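Local coordinates for protein aminopeptidase N (Francisella tularensis subsp. tularensis, PDB 5DLL) that releases N-terminal amino acids, preferably alanine, from peptides as a zinc-dependent aminopeptidase of the M1 family, probably in the breakdown of intracellular peptides, at residues E55-E58 / N59-L62; I158-K161 / K162-P165; S446-K449 / R450-A453; G506-I509 / A510-V513; A803-A806 / D807-L810. All blocks are in the same frame, centred on the assembly; numbering follows the deposited sequence.

The five contacts are short local stretches (a loop, two turns, a strand corner and a helix) spread over the chain, and no two of them touch. Contacts 1 and 2 both lie in the N-terminal domain, with centres about 43 Å apart. Contact 3 belongs to the catalytic domain and comes nearest to the active site: the side chain of Tyr452 is about 11 Å from that of Glu332, which binds zinc together with His309 and His313. Contact 4 lies in the Ig-like domain; its nearest atoms are about 10 Å from contact 3. Contact 5 is in the helical C-terminal domain, its centre about 46 Å from that of contact 3. Contacts 2 and 4 are farthest apart, about 66 Å between centres.

Contact 1. Residues E55-E58 / N59-L62; sequences ENRE and NNTL
The carbonyl O of Asn59 is approached by two side chains. Arg57 NH2 lies 3.3 Å from Asn59 O, and Asn25 ND2 gives it a hydrogen bond. The arginine chain is folded to get there. It bends at chi2 (-59°) and again at chi3 (-36°), which turns the guanidinium back toward Asn59 and Asn60. The same fold lets Arg57 NH1 bond Asn56 O at 2.9 Å. That bond uses a lone pair in the carbonyl plane, although the oxygen is tilted out of the guanidinium plane. The amide plane of Asn60 lies nearly parallel to the guanidinium, but the two side chains cross at about a right angle. Tyr26 adds a cation-pi contact to Arg57.

Residues 55-61 lie in the loop between strands 42-52 and 62-65 of the N-terminal domain. Within it Asn59 makes an Asx turn: Thr61 N donates to Asn59 OD1 at 2.8 Å, again on a lone pair in the carbonyl plane. Glu58 N makes a weak 3.5 Å bond to Asn56 OD1. The loop is also tied to its surroundings, since Asn56 ND2 bonds Pro23 O and Thr61 OG1 bonds Asn96 OD1.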
loop_
_atom_site.group_PDB
_atom_site.type_symbol
_atom_site.label_atom_id
_atom_site.label_comp_id
_atom_site.label_asym_id
_atom_site.label_seq_id
_atom_site.Cartn_x
_atom_site.Cartn_y
_atom_site.Cartn_z
ATOM N N GLU A 55 11.268 4.058 -35.399
ATOM C CA GLU A 55 10.193 4.965 -34.987
ATOM C C GLU A 55 10.650 6.406 -34.700
ATOM O O GLU A 55 9.812 7.291 -34.497
ATOM C CB GLU A 55 9.474 4.394 -33.758
ATOM C CG GLU A 55 8.758 3.075 -34.021
ATOM C CD GLU A 55 8.070 2.506 -32.790
ATOM O OE1 GLU A 55 8.143 3.130 -31.706
ATOM O OE2 GLU A 55 7.452 1.424 -32.907
ATOM N N ASN A 56 11.964 6.638 -34.668
ATOM C CA ASN A 56 12.523 7.986 -34.503
ATOM C C ASN A 56 13.916 8.103 -35.133
ATOM O O ASN A 56 14.898 7.649 -34.548
ATOM C CB ASN A 56 12.569 8.354 -33.014
ATOM C CG ASN A 56 13.160 9.730 -32.760
ATOM O OD1 ASN A 56 13.462 10.477 -33.687
ATOM N ND2 ASN A 56 13.322 10.072 -31.493
ATOM N N ARG A 57 13.992 8.712 -36.318
ATOM C CA ARG A 57 15.258 8.870 -37.045
ATOM C C ARG A 57 15.504 10.317 -37.486
ATOM O O ARG A 57 16.056 10.558 -38.563
ATOM C CB ARG A 57 15.283 7.958 -38.281
ATOM C CG ARG A 57 15.086 6.473 -38.011
ATOM C CD ARG A 57 16.139 5.875 -37.084
ATOM N NE ARG A 57 17.477 6.438 -37.267
ATOM C CZ ARG A 57 18.206 7.029 -36.317
ATOM N NH1 ARG A 57 17.758 7.157 -35.071
ATOM N NH2 ARG A 57 19.412 7.497 -36.618
ATOM N N GLU A 58 15.114 11.279 -36.654
ATOM C CA GLU A 58 15.257 12.699 -37.008
ATOM C C GLU A 58 16.699 13.220 -36.896
ATOM O O GLU A 58 17.022 14.271 -37.446
ATOM C CB GLU A 58 14.284 13.571 -36.200
ATOM C CG GLU A 58 14.576 13.687 -34.710
ATOM C CD GLU A 58 13.445 14.351 -33.939
ATOM O OE1 GLU A 58 12.429 14.731 -34.563
ATOM O OE2 GLU A 58 13.570 14.494 -32.705
ATOM N N ASN A 59 17.551 12.486 -36.181
ATOM C CA ASN A 59 18.996 12.737 -36.174
ATOM C C ASN A 59 19.774 11.493 -35.745
ATOM O O ASN A 59 19.187 10.524 -35.275
ATOM C CB ASN A 59 19.346 13.919 -35.262
ATOM C CG ASN A 59 19.181 13.597 -33.787
ATOM O OD1 ASN A 59 19.885 12.746 -33.240
ATOM N ND2 ASN A 59 18.263 14.291 -33.132
ATOM N N ASN A 60 21.094 11.536 -35.889
ATOM C CA ASN A 60 21.954 10.398 -35.546
ATOM C C ASN A 60 22.878 10.684 -34.363
ATOM O O ASN A 60 24.024 10.229 -34.330
ATOM C CB ASN A 60 22.778 9.988 -36.766
ATOM C CG ASN A 60 21.927 9.813 -38.006
ATOM O OD1 ASN A 60 20.727 9.525 -37.922
ATOM N ND2 ASN A 60 22.541 9.992 -39.167
ATOM N N THR A 61 22.370 11.438 -33.392
ATOM C CA THR A 61 23.112 11.738 -32.184
ATOM C C THR A 61 22.655 10.798 -31.080
ATOM O O THR A 61 21.459 10.669 -30.830
ATOM C CB THR A 61 22.895 13.195 -31.730
ATOM O OG1 THR A 61 23.408 14.092 -32.726
ATOM C CG2 THR A 61 23.601 13.464 -30.401
ATOM N N LEU A 62 23.611 10.140 -30.434
ATOM C CA LEU A 62 23.335 9.327 -29.258
ATOM C C LEU A 62 23.511 10.183 -28.003
ATOM O O LEU A 62 24.548 10.819 -27.827
ATOM C CB LEU A 62 24.281 8.125 -29.213
ATOM C CG LEU A 62 23.995 7.038 -28.169
ATOM C CD1 LEU A 62 22.739 6.249 -28.522
ATOM C CD2 LEU A 62 25.191 6.106 -28.028
#

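Contact 2. Residues I158-K161 / K162-P165; sequences IADK and KKYP
Asp160 receives two backbone N-H groups from the residues that follow it. Its carbonyl O takes Tyr164 N at 2.9 Å. Its carboxylate OD2 takes Lys163 N at 3.2 Å. Neither bond is straight. Tyr164 N stands above the carbonyl plane, and Lys163 N meets OD2 from above the carboxylate plane.

The carboxylate gets there because CG is turned away from the backbone N of Asp160 (chi1 -172°). This swings OD2 over the next turn of chain. Here it also meets carbon: Lys162 CB at 3.5 Å and Lys163 CG at the same distance. The side chains of Asp160 and Lys162 lie alongside one another and point the same way. Lys163 NZ stays 4.9 Å from Asp160 OD2, so the charges are near but not in contact.

Tyr164 CB packs on Ala159 CB at 4.1 Å. One face of the Tyr164 ring takes Lys163 CB near its rim. Pro165 CD rests 3.4 Å from Lys161 O; the proline N carries no hydrogen and cannot donate to it.

Farther out, Tyr164 OH bonds Lys123 NZ and its ring meets Phe128. Tyr164 O accepts from His184 NE2. Lys161 NZ makes a salt bridge to Asp178.

The chain leaves strand 150-160 here and heads for strand 166-169, which belongs to a different sheet of the N-terminal domain. The paired bonds from the side chain and the carbonyl of one aspartate make an asx motif.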
loop_
_atom_site.group_PDB
_atom_site.type_symbol
_atom_site.label_atom_id
_atom_site.label_comp_id
_atom_site.label_asym_id
_atom_site.label_seq_id
_atom_site.Cartn_x
_atom_site.Cartn_y
_atom_site.Cartn_z
ATOM N N ILE A 158 33.118 -9.452 -10.152
ATOM C CA ILE A 158 34.400 -9.862 -9.565
ATOM C C ILE A 158 34.566 -9.203 -8.198
ATOM O O ILE A 158 34.307 -8.015 -8.057
ATOM C CB ILE A 158 35.580 -9.477 -10.482
ATOM C CG1 ILE A 158 35.389 -10.093 -11.875
ATOM C CG2 ILE A 158 36.899 -9.941 -9.880
ATOM C CD1 ILE A 158 36.363 -9.598 -12.921
ATOM N N ALA A 159 34.990 -9.971 -7.196
ATOM C CA ALA A 159 35.140 -9.443 -5.832
ATOM C C ALA A 159 35.977 -10.346 -4.920
ATOM O O ALA A 159 36.360 -11.451 -5.300
ATOM C CB ALA A 159 33.768 -9.212 -5.211
ATOM N N ASP A 160 36.248 -9.856 -3.712
ATOM C CA ASP A 160 36.978 -10.611 -2.696
ATOM C C ASP A 160 36.111 -11.747 -2.143
ATOM O O ASP A 160 34.931 -11.548 -1.863
ATOM C CB ASP A 160 37.402 -9.666 -1.562
ATOM C CG ASP A 160 38.337 -10.324 -0.557
ATOM O OD1 ASP A 160 39.346 -10.930 -0.979
ATOM O OD2 ASP A 160 38.067 -10.225 0.658
ATOM N N LYS A 161 36.706 -12.929 -1.982
ATOM C CA LYS A 161 35.989 -14.107 -1.475
ATOM C C LYS A 161 35.679 -14.017 0.010
ATOM O O LYS A 161 34.582 -14.361 0.445
ATOM C CB LYS A 161 36.813 -15.374 -1.686
ATOM C CG LYS A 161 37.075 -15.721 -3.135
ATOM C CD LYS A 161 37.285 -17.217 -3.322
ATOM C CE LYS A 161 35.982 -17.992 -3.180
ATOM N NZ LYS A 161 36.102 -19.383 -3.693
ATOM N N LYS A 162 36.677 -13.599 0.780
ATOM C CA LYS A 162 36.562 -13.491 2.231
ATOM C C LYS A 162 35.399 -12.575 2.611
ATOM O O LYS A 162 34.541 -12.944 3.419
ATOM C CB LYS A 162 37.872 -12.943 2.817
ATOM C CG LYS A 162 38.072 -13.200 4.303
ATOM C CD LYS A 162 38.818 -14.500 4.545
ATOM C CE LYS A 162 39.051 -14.741 6.027
ATOM N NZ LYS A 162 37.777 -14.871 6.787
ATOM N N LYS A 163 35.371 -11.390 2.002
ATOM C CA LYS A 163 34.400 -10.355 2.357
ATOM C C LYS A 163 33.074 -10.448 1.596
ATOM O O LYS A 163 32.029 -10.085 2.142
ATOM C CB LYS A 163 35.013 -8.966 2.156
ATOM C CG LYS A 163 36.150 -8.656 3.120
ATOM C CD LYS A 163 36.571 -7.195 3.069
ATOM C CE LYS A 163 37.332 -6.875 1.794
ATOM N NZ LYS A 163 37.862 -5.484 1.799
ATOM N N TYR A 164 33.113 -10.924 0.350
ATOM C CA TYR A 164 31.917 -10.955 -0.499
ATOM C C TYR A 164 31.706 -12.324 -1.143
ATOM O O TYR A 164 31.784 -12.465 -2.367
ATOM C CB TYR A 164 32.002 -9.851 -1.561
ATOM C CG TYR A 164 32.359 -8.511 -0.967
ATOM C CD1 TYR A 164 31.459 -7.830 -0.151
ATOM C CD2 TYR A 164 33.609 -7.936 -1.188
ATOM C CE1 TYR A 164 31.784 -6.611 0.418
ATOM C CE2 TYR A 164 33.941 -6.717 -0.625
ATOM C CZ TYR A 164 33.027 -6.061 0.178
ATOM O OH TYR A 164 33.355 -4.847 0.735
ATOM N N PRO A 165 31.426 -13.347 -0.317
ATOM C CA PRO A 165 31.212 -14.693 -0.866
ATOM C C PRO A 165 29.897 -14.814 -1.646
ATOM O O PRO A 165 29.768 -15.685 -2.515
ATOM C CB PRO A 165 31.205 -15.590 0.381
ATOM C CG PRO A 165 30.848 -14.686 1.516
ATOM C CD PRO A 165 31.375 -13.327 1.158
#

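Contact 3. Residues S446-K449 / R450-A453; sequences SLFK and RWYA
Residues Leu447 to Arg450 form a type I beta turn that leads into the short, weakly bonded helix 450-453, with Trp451 N bonding Phe448 O at 3.0 Å and Tyr452 N bonding Lys449 O at 3.1 Å. The turn's own bond, Arg450 N to Leu447 O, is weak.

Phe448 and Trp451, three residues apart, carry the side-chain contact. Phe448 CG is swung away from its backbone N (chi1 -174°), which brings the ring back toward the indole. Trp451 CD1 sits over one face of the Phe448 ring, toward the rim, and is 3.6 Å from Phe448 CD1. The Phe448 ring and the five-membered ring of Trp451 stand at 53°, so the pair is oblique. In turn, Phe448 O lies in plane at the indole edge, 3.2 Å from Trp451 CD1. Tyr452 repeats this last feature: Lys449 O lies in plane at the edge of its ring.

The extended Lys449 chain carries NZ to Asn435 OD1, and Trp451 NE1 bonds His494 O. Both rings touch Met402 of helix 390-423; Phe448 also touches Ile403, and Trp451 touches Ile399. Lys449 and Tyr452 meet helix 430-439 at Val434, so the turn is packed against both helices.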
loop_
_atom_site.group_PDB
_atom_site.type_symbol
_atom_site.label_atom_id
_atom_site.label_comp_id
_atom_site.label_asym_id
_atom_site.label_seq_id
_atom_site.Cartn_x
_atom_site.Cartn_y
_atom_site.Cartn_z
ATOM N N SER A 446 -13.971 2.915 -25.141
ATOM C CA SER A 446 -13.475 4.248 -25.491
ATOM C C SER A 446 -13.828 5.272 -24.414
ATOM O O SER A 446 -12.999 6.110 -24.060
ATOM C CB SER A 446 -14.018 4.700 -26.851
ATOM O OG SER A 446 -13.303 4.083 -27.908
ATOM N N LEU A 447 -15.056 5.196 -23.904
ATOM C CA LEU A 447 -15.532 6.110 -22.862
ATOM C C LEU A 447 -14.883 5.804 -21.516
ATOM O O LEU A 447 -14.695 6.694 -20.685
ATOM C CB LEU A 447 -17.055 6.022 -22.721
ATOM C CG LEU A 447 -17.723 7.169 -21.953
ATOM C CD1 LEU A 447 -17.782 8.438 -22.798
ATOM C CD2 LEU A 447 -19.114 6.760 -21.500
ATOM N N PHE A 448 -14.558 4.536 -21.298
ATOM C CA PHE A 448 -13.891 4.127 -20.073
ATOM C C PHE A 448 -12.488 4.740 -19.943
ATOM O O PHE A 448 -12.045 5.035 -18.834
ATOM C CB PHE A 448 -13.812 2.605 -20.013
ATOM C CG PHE A 448 -13.267 2.087 -18.722
ATOM C CD1 PHE A 448 -14.085 1.969 -17.614
ATOM C CD2 PHE A 448 -11.933 1.728 -18.611
ATOM C CE1 PHE A 448 -13.588 1.495 -16.416
ATOM C CE2 PHE A 448 -11.428 1.253 -17.414
ATOM C CZ PHE A 448 -12.258 1.137 -16.316
ATOM N N LYS A 449 -11.800 4.932 -21.072
ATOM C CA LYS A 449 -10.455 5.539 -21.085
ATOM C C LYS A 449 -10.395 6.922 -20.430
ATOM O O LYS A 449 -9.344 7.335 -19.932
ATOM C CB LYS A 449 -9.914 5.620 -22.517
ATOM C CG LYS A 449 -9.419 4.284 -23.037
ATOM C CD LYS A 449 -9.120 4.318 -24.523
ATOM C CE LYS A 449 -8.679 2.950 -25.010
ATOM N NZ LYS A 449 -8.516 2.910 -26.486
ATOM N N ARG A 450 -11.529 7.620 -20.433
ATOM C CA ARG A 450 -11.677 8.926 -19.785
ATOM C C ARG A 450 -11.378 8.909 -18.268
ATOM O O ARG A 450 -11.116 9.962 -17.682
ATOM C CB ARG A 450 -13.092 9.462 -20.064
ATOM C CG ARG A 450 -13.414 10.854 -19.539
ATOM C CD ARG A 450 -12.437 11.913 -20.022
ATOM N NE ARG A 450 -12.724 13.219 -19.427
ATOM C CZ ARG A 450 -11.884 14.251 -19.423
ATOM N NH1 ARG A 450 -10.681 14.152 -19.986
ATOM N NH2 ARG A 450 -12.250 15.395 -18.849
ATOM N N TRP A 451 -11.416 7.730 -17.639
ATOM C CA TRP A 451 -11.000 7.569 -16.231
ATOM C C TRP A 451 -9.528 7.940 -15.982
ATOM O O TRP A 451 -9.177 8.429 -14.903
ATOM C CB TRP A 451 -11.227 6.126 -15.752
ATOM C CG TRP A 451 -12.630 5.824 -15.309
ATOM C CD1 TRP A 451 -13.574 5.115 -15.994
ATOM C CD2 TRP A 451 -13.238 6.205 -14.067
ATOM N NE1 TRP A 451 -14.734 5.039 -15.262
ATOM C CE2 TRP A 451 -14.555 5.701 -14.076
ATOM C CE3 TRP A 451 -12.800 6.934 -12.952
ATOM C CZ2 TRP A 451 -15.442 5.900 -13.010
ATOM C CZ3 TRP A 451 -13.681 7.128 -11.892
ATOM C CH2 TRP A 451 -14.987 6.612 -11.931
ATOM N N TYR A 452 -8.676 7.689 -16.971
ATOM C CA TYR A 452 -7.247 7.999 -16.859
ATOM C C TYR A 452 -6.948 9.497 -16.915
ATOM O O TYR A 452 -6.003 9.965 -16.274
ATOM C CB TYR A 452 -6.451 7.241 -17.930
ATOM C CG TYR A 452 -6.370 5.768 -17.619
ATOM C CD1 TYR A 452 -5.350 5.266 -16.817
ATOM C CD2 TYR A 452 -7.336 4.882 -18.084
ATOM C CE1 TYR A 452 -5.281 3.919 -16.501
ATOM C CE2 TYR A 452 -7.275 3.532 -17.773
ATOM C CZ TYR A 452 -6.244 3.055 -16.982
ATOM O OH TYR A 452 -6.168 1.719 -16.667
ATOM N N ALA A 453 -7.765 10.238 -17.663
ATOM C CA ALA A 453 -7.569 11.678 -17.856
ATOM C C ALA A 453 -8.266 12.539 -16.795
ATOM O O ALA A 453 -7.748 13.592 -16.417
ATOM C CB ALA A 453 -8.035 12.085 -19.248
#

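Contact 4. Residues G506-I509 / A510-V513; sequences GKNI and AEQV
Glu511 folds its carboxylate back toward Asn508. From CB the chain first runs beside the backbone N, CG being anti to the carbonyl carbon. CG then stands 4.1 Å from Asn508 O, and about as far from Ile509 O. The chain stays extended past CG, which brings CD to 3.9 Å from Asn508 CB. At the tip, OE2 lies 3.5 Å from Asn508 CB and 3.3 Å from Asn508 OD1. Both of these oxygens are acceptors and make no bond to each other. The carboxylate and amide planes are almost perpendicular, 83° apart.

The same two residues donate to both oxygens, which probably helps hold them close. Arg538 makes a salt bridge to Glu511 OE2 through NH1 and a weak hydrogen bond to Asn508 OD1 through NH2. Asn563 ND2 also bonds OE2, and its backbone N makes a weak bond to OD1. The charge of Arg538 and the N-H groups of both residues probably offset the repulsion between the oxygens.

The site lies on strand 508-516, which forms a beta hairpin with strand 495-502 in the Ig-like domain. The strand turns a corner at Ala510, whose backbone takes left-handed helical angles (phi 60°, psi 36°). This interruption separates Ile509, bonded by its backbone to Leu501, from Gln512, bonded to Met499. At the corner, Ile509 CG2 packs on Ala510 CB at 4.1 Å. At the start of the strand, Asn508 ND2 makes a weak 3.5 Å bond to Gly506 O and another weak one to Tyr561 O.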
loop_
_atom_site.group_PDB
_atom_site.type_symbol
_atom_site.label_atom_id
_atom_site.label_comp_id
_atom_site.label_asym_id
_atom_site.label_seq_id
_atom_site.Cartn_x
_atom_site.Cartn_y
_atom_site.Cartn_z
ATOM N N GLY A 506 -37.192 -10.905 1.440
ATOM C CA GLY A 506 -35.752 -11.017 1.648
ATOM C C GLY A 506 -35.012 -11.716 0.517
ATOM O O GLY A 506 -33.790 -11.861 0.578
ATOM N N LYS A 507 -35.740 -12.161 -0.509
ATOM C CA LYS A 507 -35.128 -12.794 -1.677
ATOM C C LYS A 507 -34.380 -11.750 -2.502
ATOM O O LYS A 507 -34.820 -10.602 -2.597
ATOM C CB LYS A 507 -36.188 -13.485 -2.528
ATOM N N ASN A 508 -33.255 -12.149 -3.091
ATOM C CA ASN A 508 -32.461 -11.244 -3.926
ATOM C C ASN A 508 -32.775 -11.408 -5.410
ATOM O O ASN A 508 -32.441 -12.423 -6.023
ATOM C CB ASN A 508 -30.967 -11.437 -3.676
ATOM C CG ASN A 508 -30.468 -10.614 -2.507
ATOM O OD1 ASN A 508 -29.470 -9.907 -2.614
ATOM N ND2 ASN A 508 -31.173 -10.690 -1.388
ATOM N N ILE A 509 -33.411 -10.384 -5.972
ATOM C CA ILE A 509 -33.917 -10.414 -7.338
ATOM C C ILE A 509 -33.080 -9.510 -8.239
ATOM O O ILE A 509 -32.460 -8.554 -7.771
ATOM C CB ILE A 509 -35.385 -9.922 -7.381
ATOM C CG1 ILE A 509 -36.217 -10.586 -6.273
ATOM C CG2 ILE A 509 -36.005 -10.163 -8.753
ATOM C CD1 ILE A 509 -36.179 -12.102 -6.273
ATOM N N ALA A 510 -33.065 -9.832 -9.533
ATOM C CA ALA A 510 -32.496 -8.963 -10.568
ATOM C C ALA A 510 -31.006 -8.665 -10.370
ATOM O O ALA A 510 -30.541 -7.565 -10.672
ATOM C CB ALA A 510 -33.294 -7.665 -10.657
ATOM N N GLU A 511 -30.263 -9.657 -9.883
ATOM C CA GLU A 511 -28.840 -9.492 -9.604
ATOM C C GLU A 511 -28.016 -9.434 -10.894
ATOM O O GLU A 511 -27.926 -10.418 -11.635
ATOM C CB GLU A 511 -28.328 -10.621 -8.709
ATOM C CG GLU A 511 -28.959 -10.658 -7.325
ATOM C CD GLU A 511 -28.205 -11.570 -6.374
ATOM O OE1 GLU A 511 -27.915 -12.723 -6.750
ATOM O OE2 GLU A 511 -27.898 -11.134 -5.245
ATOM N N GLN A 512 -27.417 -8.273 -11.147
ATOM C CA GLN A 512 -26.605 -8.047 -12.339
ATOM C C GLN A 512 -25.713 -6.819 -12.153
ATOM O O GLN A 512 -25.768 -6.155 -11.116
ATOM C CB GLN A 512 -27.508 -7.849 -13.560
ATOM C CG GLN A 512 -28.392 -6.611 -13.484
ATOM C CD GLN A 512 -29.314 -6.457 -14.681
ATOM O OE1 GLN A 512 -29.303 -7.274 -15.604
ATOM N NE2 GLN A 512 -30.119 -5.400 -14.671
ATOM N N VAL A 513 -24.897 -6.529 -13.164
ATOM C CA VAL A 513 -24.134 -5.284 -13.233
ATOM C C VAL A 513 -24.740 -4.415 -14.335
ATOM O O VAL A 513 -24.851 -4.856 -15.480
ATOM C CB VAL A 513 -22.645 -5.542 -13.561
ATOM C CG1 VAL A 513 -21.879 -4.228 -13.669
ATOM C CG2 VAL A 513 -22.011 -6.456 -12.518
#

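Contact 5. Residues A803-A806 / D807-L810; sequences AFMA and DTVL
Phe804 and Thr808, one helical turn apart, meet because of their first torsions. Phe804 CG points away from its backbone N (chi1 168°), and the ring swings along the helix toward the threonine. Thr808 has OG1 between its backbone N and carbonyl carbon (chi1 43°), which turns the hydroxyl onto the preceding turn and sends CG2 to the ring. CG2 sits over one face of the Phe804 ring, 3.8 Å from its centroid and 27° off the normal: a CH-pi contact.

Thr808 OG1 lies within bonding distance of two carbonyls, 2.8 Å from Phe804 O and 2.9 Å from Met805 O. Phe804 O is also taken by Thr808 N at 3.1 Å, in the regular pattern of the alpha helix. These residues belong to helix 800-815 of the C-terminal helical domain. The same backbone bonding joins Asp807 to Ala803, Val809 to Met805 and Leu810 to Ala806.

Met805 is bent at chi2 and chi3, and its SD comes to 4.0 Å from Thr808 OG1. Val809 CG2 leans on Met805 O, while Leu810 CG lies 3.4 Å from Ala806 O.

Different sides of the helix meet different neighbours. Phe804 packs on helix 759-767 through Leu760 and Val763, and Ile784 of helix 777-788 touches Phe804, Met805 and Thr808. Ala806 and Val809 meet Ile848 of helix 835-849, and a phosphate ion, probably from the crystallisation liquor, lies about 3 Å from the Ala806 side chain.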
loop_
_atom_site.group_PDB
_atom_site.type_symbol
_atom_site.label_atom_id
_atom_site.label_comp_id
_atom_site.label_asym_id
_atom_site.label_seq_id
_atom_site.Cartn_x
_atom_site.Cartn_y
_atom_site.Cartn_z
ATOM N N ALA A 803 0.077 21.502 22.478
ATOM C CA ALA A 803 1.297 22.095 23.027
ATOM C C ALA A 803 2.415 21.060 23.165
ATOM O O ALA A 803 3.576 21.351 22.877
ATOM C CB ALA A 803 1.010 22.751 24.371
ATOM N N PHE A 804 2.067 19.859 23.606
ATOM C CA PHE A 804 3.023 18.756 23.639
ATOM C C PHE A 804 3.525 18.403 22.236
ATOM O O PHE A 804 4.679 17.999 22.074
ATOM C CB PHE A 804 2.409 17.519 24.305
ATOM C CG PHE A 804 3.227 16.269 24.132
ATOM C CD1 PHE A 804 4.395 16.082 24.859
ATOM C CD2 PHE A 804 2.836 15.283 23.231
ATOM C CE1 PHE A 804 5.156 14.933 24.697
ATOM C CE2 PHE A 804 3.590 14.132 23.066
ATOM C CZ PHE A 804 4.752 13.956 23.801
ATOM N N MET A 805 2.664 18.557 21.232
ATOM C CA MET A 805 3.043 18.273 19.852
ATOM C C MET A 805 4.008 19.321 19.279
ATOM O O MET A 805 4.955 18.965 18.578
ATOM C CB MET A 805 1.801 18.136 18.965
ATOM C CG MET A 805 2.064 17.490 17.604
ATOM S SD MET A 805 2.804 15.835 17.651
ATOM C CE MET A 805 1.438 14.831 18.228
ATOM N N ALA A 806 3.778 20.602 19.573
ATOM C CA ALA A 806 4.693 21.674 19.138
ATOM C C ALA A 806 6.085 21.509 19.755
ATOM O O ALA A 806 7.099 21.693 19.074
ATOM C CB ALA A 806 4.127 23.047 19.482
ATOM N N ASP A 807 6.118 21.162 21.041
ATOM C CA ASP A 807 7.369 20.952 21.763
ATOM C C ASP A 807 8.168 19.814 21.147
ATOM O O ASP A 807 9.343 19.974 20.828
ATOM C CB ASP A 807 7.098 20.634 23.238
ATOM C CG ASP A 807 6.490 21.804 23.996
ATOM O OD1 ASP A 807 6.521 22.951 23.496
ATOM O OD2 ASP A 807 5.976 21.566 25.108
ATOM N N THR A 808 7.523 18.669 20.975
ATOM C CA THR A 808 8.206 17.487 20.459
ATOM C C THR A 808 8.743 17.713 19.046
ATOM O O THR A 808 9.844 17.274 18.727
ATOM C CB THR A 808 7.286 16.254 20.486
ATOM O OG1 THR A 808 5.989 16.627 20.023
ATOM C CG2 THR A 808 7.168 15.705 21.903
ATOM N N VAL A 809 7.978 18.415 18.214
ATOM C CA VAL A 809 8.427 18.769 16.866
ATOM C C VAL A 809 9.757 19.520 16.898
ATOM O O VAL A 809 10.638 19.262 16.080
ATOM C CB VAL A 809 7.378 19.627 16.122
ATOM C CG1 VAL A 809 7.974 20.243 14.859
ATOM C CG2 VAL A 809 6.154 18.785 15.777
ATOM N N LEU A 810 9.893 20.447 17.842
ATOM C CA LEU A 810 11.121 21.224 17.984
ATOM C C LEU A 810 12.285 20.389 18.524
ATOM O O LEU A 810 13.435 20.626 18.157
ATOM C CB LEU A 810 10.879 22.448 18.874
ATOM C CG LEU A 810 9.930 23.492 18.268
ATOM C CD1 LEU A 810 9.558 24.548 19.301
ATOM C CD2 LEU A 810 10.532 24.130 17.020
#